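Local coordinates for protein probable zinc protease (Pseudomonas aeruginosa, PDB 4NNZ) that probably acts as a subunit of a heterodimeric zinc metallopeptidase of the M16 (insulinase) family, at residues Pro140-Phe148 / Leu238-Met249. Sequence-based numbering, arbitrary orientation.
Sequences PNALAFERF and LYVRTQLPNLIM
P140 and A144 of helix 140-148 lie over V240 and L238, the helix running nearly antiparallel to strand 238-240 (162°, axes 9.1 Å apart) and, at 30°, along strand 246-249. Alternation along the strands turns L238, V240, N246 and I248 toward the helix. P140 suits the first turn of a helix, where its nitrogen has no hydrogen to give; its ring rests on V240, CB to CB 4.0 Å, and on the backbone past the strand end, CG lying 3.3 Å from R241 O. There R241 centres an inverse gamma turn, and T242 forms an ST turn, its OG1 accepting from L244 N at 3.2 Å. A144 is small enough to let L238 reach the helix backbone, with L238 CD1 3.9 Å from A144 CA. The other methyl, CD2, packs 3.9 Å from R147 CG on the aliphatic part of the arginine, whose chain bends at chi2, its CB-CG stem lying against L238. Its guanidinium continues beyond this apolar stem, with L143 CD2 over one face, displaced toward its rim, and NH1 donates to P231 O of the second subunit. At the far end, F148 and I248 form a CH-pi contact: CG2 stands over the ring centre, 3.7 Å from the centroid and 9° off the normal. The phenyl gives this beta-branched residue a flat apolar surface, while the other branch carries I248 CD1 to the edge of the F145 ring. Strand 415-422 runs between the two strands in the five-stranded sheet, and its V420 touches A144, V240 and N246; F148 also meets L310 of strand 309-317. Helix 140-152 thus covers part of one face of this sheet, whereas L247 and M249 face helix 325-341 on the opposite side.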
ATOM      1  N   PRO A 140      -0.747 -22.248   4.442  1.00 47.44           N
ATOM      2  CA  PRO A 140      -1.362 -21.442   5.490  1.00 46.72           C
ATOM      3  C   PRO A 140      -0.441 -20.481   6.220  1.00 44.20           C
ATOM      4  O   PRO A 140      -0.878 -19.409   6.540  1.00 49.92           O
ATOM      5  CB  PRO A 140      -1.925 -22.481   6.439  1.00 46.06           C
ATOM      6  CG  PRO A 140      -1.105 -23.662   6.219  1.00 46.79           C
ATOM      7  CD  PRO A 140      -0.812 -23.671   4.762  1.00 49.28           C
ATOM      8  N   ASN A 141       0.770 -20.863   6.521  1.00 42.45           N
ATOM      9  CA  ASN A 141       1.698 -19.918   7.066  1.00 45.73           C
ATOM     10  C   ASN A 141       2.122 -18.813   6.152  1.00 43.83           C
ATOM     11  O   ASN A 141       2.314 -17.732   6.584  1.00 47.42           O
ATOM     12  CB  ASN A 141       2.877 -20.614   7.661  1.00 48.56           C
ATOM     13  CG  ASN A 141       2.469 -21.534   8.749  1.00 56.34           C
ATOM     14  OD1 ASN A 141       1.883 -21.113   9.732  1.00 60.25           O
ATOM     15  ND2 ASN A 141       2.738 -22.808   8.569  1.00 56.96           N
ATOM     16  N   ALA A 142       2.297 -19.107   4.888  1.00 40.98           N
ATOM     17  CA  ALA A 142       2.631 -18.108   3.925  1.00 40.10           C
ATOM     18  C   ALA A 142       1.520 -17.101   3.815  1.00 39.96           C
ATOM     19  O   ALA A 142       1.763 -15.944   3.635  1.00 39.07           O
ATOM     20  CB  ALA A 142       2.905 -18.749   2.585  1.00 37.98           C
ATOM     21  N   LEU A 143       0.300 -17.585   3.872  1.00 39.03           N
ATOM     22  CA  LEU A 143      -0.877 -16.778   3.737  1.00 41.31           C
ATOM     23  C   LEU A 143      -1.025 -15.800   4.846  1.00 39.54           C
ATOM     24  O   LEU A 143      -1.305 -14.656   4.635  1.00 38.59           O
ATOM     25  CB  LEU A 143      -2.096 -17.679   3.753  1.00 43.78           C
ATOM     26  CG  LEU A 143      -3.449 -17.167   3.310  1.00 46.74           C
ATOM     27  CD1 LEU A 143      -4.381 -18.310   3.064  1.00 50.84           C
ATOM     28  CD2 LEU A 143      -4.082 -16.272   4.323  1.00 50.52           C
ATOM     29  N   ALA A 144      -0.851 -16.292   6.046  1.00 40.67           N
ATOM     30  CA  ALA A 144      -0.943 -15.495   7.224  1.00 40.58           C
ATOM     31  C   ALA A 144       0.094 -14.422   7.226  1.00 38.82           C
ATOM     32  O   ALA A 144      -0.176 -13.324   7.580  1.00 39.93           O
ATOM     33  CB  ALA A 144      -0.772 -16.375   8.439  1.00 41.89           C
ATOM     34  N   PHE A 145       1.293 -14.760   6.830  1.00 37.58           N
ATOM     35  CA  PHE A 145       2.364 -13.815   6.808  1.00 39.57           C
ATOM     36  C   PHE A 145       2.162 -12.678   5.838  1.00 36.92           C
ATOM     37  O   PHE A 145       2.586 -11.598   6.074  1.00 36.32           O
ATOM     38  CB  PHE A 145       3.684 -14.504   6.577  1.00 41.27           C
ATOM     39  CG  PHE A 145       4.856 -13.714   7.045  1.00 46.19           C
ATOM     40  CD1 PHE A 145       5.217 -13.717   8.353  1.00 44.22           C
ATOM     41  CD2 PHE A 145       5.593 -12.973   6.162  1.00 48.63           C
ATOM     42  CE1 PHE A 145       6.275 -12.987   8.791  1.00 45.10           C
ATOM     43  CE2 PHE A 145       6.659 -12.245   6.592  1.00 47.26           C
ATOM     44  CZ  PHE A 145       7.003 -12.262   7.905  1.00 48.71           C
ATOM     45  N   GLU A 146       1.534 -12.958   4.725  1.00 35.36           N
ATOM     46  CA  GLU A 146       1.271 -11.968   3.718  1.00 34.41           C
ATOM     47  C   GLU A 146       0.360 -10.914   4.262  1.00 32.88           C
ATOM     48  O   GLU A 146       0.589  -9.765   4.077  1.00 28.80           O
ATOM     49  CB  GLU A 146       0.633 -12.629   2.531  1.00 33.51           C
ATOM     50  CG  GLU A 146       0.714 -11.862   1.261  1.00 36.40           C
ATOM     51  CD  GLU A 146      -0.030 -12.538   0.170  1.00 39.16           C
ATOM     52  OE1 GLU A 146      -1.156 -12.926   0.411  1.00 41.58           O
ATOM     53  OE2 GLU A 146       0.499 -12.693  -0.914  1.00 38.20           O
ATOM     54  N   ARG A 147      -0.671 -11.338   4.948  1.00 33.63           N
ATOM     55  CA  ARG A 147      -1.542 -10.453   5.654  1.00 32.78           C
ATOM     56  C   ARG A 147      -0.867  -9.678   6.751  1.00 31.83           C
ATOM     57  O   ARG A 147      -1.160  -8.546   6.954  1.00 32.69           O
ATOM     58  CB  ARG A 147      -2.668 -11.233   6.295  1.00 37.85           C
ATOM     59  CG  ARG A 147      -3.416 -12.207   5.433  1.00 39.39           C
ATOM     60  CD  ARG A 147      -4.168 -11.507   4.360  1.00 39.97           C
ATOM     61  NE  ARG A 147      -4.657 -12.403   3.353  1.00 44.11           N
ATOM     62  CZ  ARG A 147      -5.836 -12.973   3.398  1.00 44.22           C
ATOM     63  NH1 ARG A 147      -6.634 -12.763   4.401  1.00 44.37           N
ATOM     64  NH2 ARG A 147      -6.205 -13.748   2.436  1.00 43.92           N
ATOM     65  N   PHE A 148      -0.003 -10.321   7.502  1.00 30.96           N
ATOM     66  CA  PHE A 148       0.638  -9.707   8.634  1.00 33.35           C
ATOM     67  C   PHE A 148       1.497  -8.590   8.162  1.00 32.01           C
ATOM     68  O   PHE A 148       1.498  -7.537   8.716  1.00 32.50           O
ATOM     69  CB  PHE A 148       1.440 -10.758   9.404  1.00 32.63           C
ATOM     70  CG  PHE A 148       2.491 -10.209  10.290  1.00 31.58           C
ATOM     71  CD1 PHE A 148       2.169  -9.657  11.493  1.00 33.31           C
ATOM     72  CD2 PHE A 148       3.800 -10.271   9.927  1.00 33.02           C
ATOM     73  CE1 PHE A 148       3.132  -9.160  12.308  1.00 32.28           C
ATOM     74  CE2 PHE A 148       4.775  -9.771  10.734  1.00 32.59           C
ATOM     75  CZ  PHE A 148       4.439  -9.227  11.929  1.00 32.68           C
ATOM     76  N   LEU A 238      -6.566 -14.505  12.086  1.00 43.43           N
ATOM     77  CA  LEU A 238      -6.750 -15.228  10.860  1.00 40.35           C
ATOM     78  C   LEU A 238      -6.992 -16.685  11.087  1.00 40.37           C
ATOM     79  O   LEU A 238      -6.281 -17.310  11.802  1.00 36.15           O
ATOM     80  CB  LEU A 238      -5.526 -15.112  10.008  1.00 41.23           C
ATOM     81  CG  LEU A 238      -5.161 -13.746   9.523  1.00 46.00           C
ATOM     82  CD1 LEU A 238      -3.664 -13.654   9.372  1.00 43.93           C
ATOM     83  CD2 LEU A 238      -5.861 -13.544   8.204  1.00 48.54           C
ATOM     84  N   TYR A 239      -7.984 -17.213  10.413  1.00 43.10           N
ATOM     85  CA  TYR A 239      -8.272 -18.609  10.480  1.00 45.37           C
ATOM     86  C   TYR A 239      -7.803 -19.278   9.219  1.00 47.85           C
ATOM     87  O   TYR A 239      -8.163 -18.908   8.140  1.00 50.09           O
ATOM     88  CB  TYR A 239      -9.752 -18.801  10.642  1.00 45.99           C
ATOM     89  CG  TYR A 239     -10.261 -18.329  11.958  1.00 42.91           C
ATOM     90  CD1 TYR A 239     -10.208 -19.137  13.053  1.00 40.34           C
ATOM     91  CD2 TYR A 239     -10.784 -17.082  12.098  1.00 38.46           C
ATOM     92  CE1 TYR A 239     -10.668 -18.719  14.250  1.00 40.21           C
ATOM     93  CE2 TYR A 239     -11.246 -16.656  13.295  1.00 40.51           C
ATOM     94  CZ  TYR A 239     -11.184 -17.486  14.369  1.00 42.58           C
ATOM     95  OH  TYR A 239     -11.634 -17.064  15.566  1.00 42.35           O
ATOM     96  N   VAL A 240      -6.965 -20.274   9.380  1.00 49.92           N
ATOM     97  CA  VAL A 240      -6.324 -20.901   8.265  1.00 48.09           C
ATOM     98  C   VAL A 240      -6.284 -22.374   8.458  1.00 46.64           C
ATOM     99  O   VAL A 240      -6.582 -22.876   9.502  1.00 48.26           O
ATOM    100  CB  VAL A 240      -4.911 -20.421   8.098  1.00 45.66           C
ATOM    101  CG1 VAL A 240      -4.920 -19.067   7.475  1.00 46.67           C
ATOM    102  CG2 VAL A 240      -4.225 -20.384   9.425  1.00 44.26           C
ATOM    103  N   ARG A 241      -5.923 -23.060   7.411  1.00 47.88           N
ATOM    104  CA  ARG A 241      -5.898 -24.478   7.429  1.00 50.69           C
ATOM    105  C   ARG A 241      -4.602 -24.924   8.041  1.00 49.63           C
ATOM    106  O   ARG A 241      -3.712 -25.328   7.375  1.00 50.55           O
ATOM    107  CB  ARG A 241      -6.024 -24.978   6.016  1.00 55.21           C
ATOM    108  CG  ARG A 241      -7.360 -25.592   5.747  1.00 63.98           C
ATOM    109  CD  ARG A 241      -8.214 -24.850   4.754  1.00 68.83           C
ATOM    110  NE  ARG A 241      -9.230 -25.762   4.241  1.00 83.28           N
ATOM    111  CZ  ARG A 241     -10.547 -25.619   4.380  1.00 88.69           C
ATOM    112  NH1 ARG A 241     -11.061 -24.572   5.005  1.00 87.05           N
ATOM    113  NH2 ARG A 241     -11.357 -26.531   3.872  1.00 86.74           N
ATOM    114  N   THR A 242      -4.502 -24.798   9.340  1.00 49.29           N
ATOM    115  CA  THR A 242      -3.295 -25.148  10.022  1.00 55.21           C
ATOM    116  C   THR A 242      -3.715 -26.010  11.184  1.00 55.95           C
ATOM    117  O   THR A 242      -4.861 -26.023  11.526  1.00 56.33           O
ATOM    118  CB  THR A 242      -2.544 -23.908  10.516  1.00 57.53           C
ATOM    119  OG1 THR A 242      -1.558 -24.306  11.464  1.00 58.60           O
ATOM    120  CG2 THR A 242      -3.470 -22.953  11.183  1.00 56.24           C
ATOM    121  N   GLN A 243      -2.807 -26.770  11.754  1.00 56.68           N
ATOM    122  CA  GLN A 243      -3.158 -27.557  12.896  1.00 63.43           C
ATOM    123  C   GLN A 243      -2.720 -26.933  14.166  1.00 58.22           C
ATOM    124  O   GLN A 243      -3.228 -27.244  15.203  1.00 61.15           O
ATOM    125  CB  GLN A 243      -2.554 -28.938  12.782  1.00 69.16           C
ATOM    126  CG  GLN A 243      -3.581 -30.025  12.954  1.00 74.56           C
ATOM    127  CD  GLN A 243      -4.822 -29.754  12.151  1.00 83.79           C
ATOM    128  OE1 GLN A 243      -5.861 -29.365  12.676  1.00 85.04           O
ATOM    129  NE2 GLN A 243      -4.711 -29.940  10.866  1.00 91.14           N
ATOM    130  N   LEU A 244      -1.753 -26.052  14.083  1.00 59.26           N
ATOM    131  CA  LEU A 244      -1.226 -25.428  15.274  1.00 60.15           C
ATOM    132  C   LEU A 244      -1.427 -23.924  15.368  1.00 55.78           C
ATOM    133  O   LEU A 244      -0.969 -23.159  14.552  1.00 56.92           O
ATOM    134  CB  LEU A 244       0.248 -25.761  15.399  1.00 62.22           C
ATOM    135  CG  LEU A 244       0.575 -27.152  15.921  1.00 65.50           C
ATOM    136  CD1 LEU A 244       2.023 -27.234  16.318  1.00 62.04           C
ATOM    137  CD2 LEU A 244      -0.292 -27.503  17.099  1.00 64.46           C
ATOM    138  N   PRO A 245      -2.050 -23.484  16.425  1.00 52.12           N
ATOM    139  CA  PRO A 245      -2.226 -22.062  16.671  1.00 54.02           C
ATOM    140  C   PRO A 245      -0.909 -21.377  16.902  1.00 53.31           C
ATOM    141  O   PRO A 245      -0.067 -21.955  17.513  1.00 55.64           O
ATOM    142  CB  PRO A 245      -3.013 -22.047  17.951  1.00 53.05           C
ATOM    143  CG  PRO A 245      -3.767 -23.300  17.925  1.00 54.87           C
ATOM    144  CD  PRO A 245      -2.917 -24.306  17.255  1.00 52.87           C
ATOM    145  N   ASN A 246      -0.725 -20.164  16.420  1.00 49.31           N
ATOM    146  CA  ASN A 246       0.537 -19.488  16.606  1.00 45.12           C
ATOM    147  C   ASN A 246       0.477 -17.984  16.563  1.00 41.56           C
ATOM    148  O   ASN A 246      -0.449 -17.415  16.075  1.00 41.21           O
ATOM    149  CB  ASN A 246       1.585 -20.037  15.660  1.00 49.68           C
ATOM    150  CG  ASN A 246       1.320 -19.685  14.231  1.00 49.85           C
ATOM    151  OD1 ASN A 246       0.378 -20.146  13.648  1.00 49.74           O
ATOM    152  ND2 ASN A 246       2.166 -18.850  13.669  1.00 51.58           N
ATOM    153  N   LEU A 247       1.493 -17.358  17.109  1.00 38.65           N
ATOM    154  CA  LEU A 247       1.502 -15.953  17.346  1.00 37.88           C
ATOM    155  C   LEU A 247       2.603 -15.300  16.592  1.00 38.45           C
ATOM    156  O   LEU A 247       3.689 -15.778  16.580  1.00 40.32           O
ATOM    157  CB  LEU A 247       1.697 -15.687  18.823  1.00 36.80           C
ATOM    158  CG  LEU A 247       1.397 -14.277  19.283  1.00 36.84           C
ATOM    159  CD1 LEU A 247      -0.060 -13.968  19.125  1.00 38.27           C
ATOM    160  CD2 LEU A 247       1.792 -14.120  20.711  1.00 38.31           C
ATOM    161  N   ILE A 248       2.303 -14.193  15.953  1.00 37.61           N
ATOM    162  CA  ILE A 248       3.304 -13.412  15.300  1.00 34.46           C
ATOM    163  C   ILE A 248       3.258 -12.020  15.861  1.00 33.44           C
ATOM    164  O   ILE A 248       2.250 -11.428  15.876  1.00 32.03           O
ATOM    165  CB  ILE A 248       3.015 -13.344  13.806  1.00 35.79           C
ATOM    166  CG1 ILE A 248       2.600 -14.703  13.289  1.00 36.80           C
ATOM    167  CG2 ILE A 248       4.200 -12.795  13.046  1.00 35.96           C
ATOM    168  CD1 ILE A 248       2.636 -14.831  11.797  1.00 39.18           C
ATOM    169  N   MET A 249       4.374 -11.511  16.333  1.00 37.77           N
ATOM    170  CA  MET A 249       4.467 -10.127  16.749  1.00 38.15           C
ATOM    171  C   MET A 249       5.546  -9.389  15.997  1.00 37.27           C
ATOM    172  O   MET A 249       6.642  -9.840  15.913  1.00 42.46           O
ATOM    173  CB  MET A 249       4.759 -10.045  18.223  1.00 39.09           C
ATOM    174  CG  MET A 249       3.627 -10.527  19.084  1.00 41.23           C
ATOM    175  SD  MET A 249       4.089 -10.698  20.786  1.00 46.41           S
ATOM    176  CE  MET A 249       4.219  -9.017  21.308  1.00 44.71           C
TER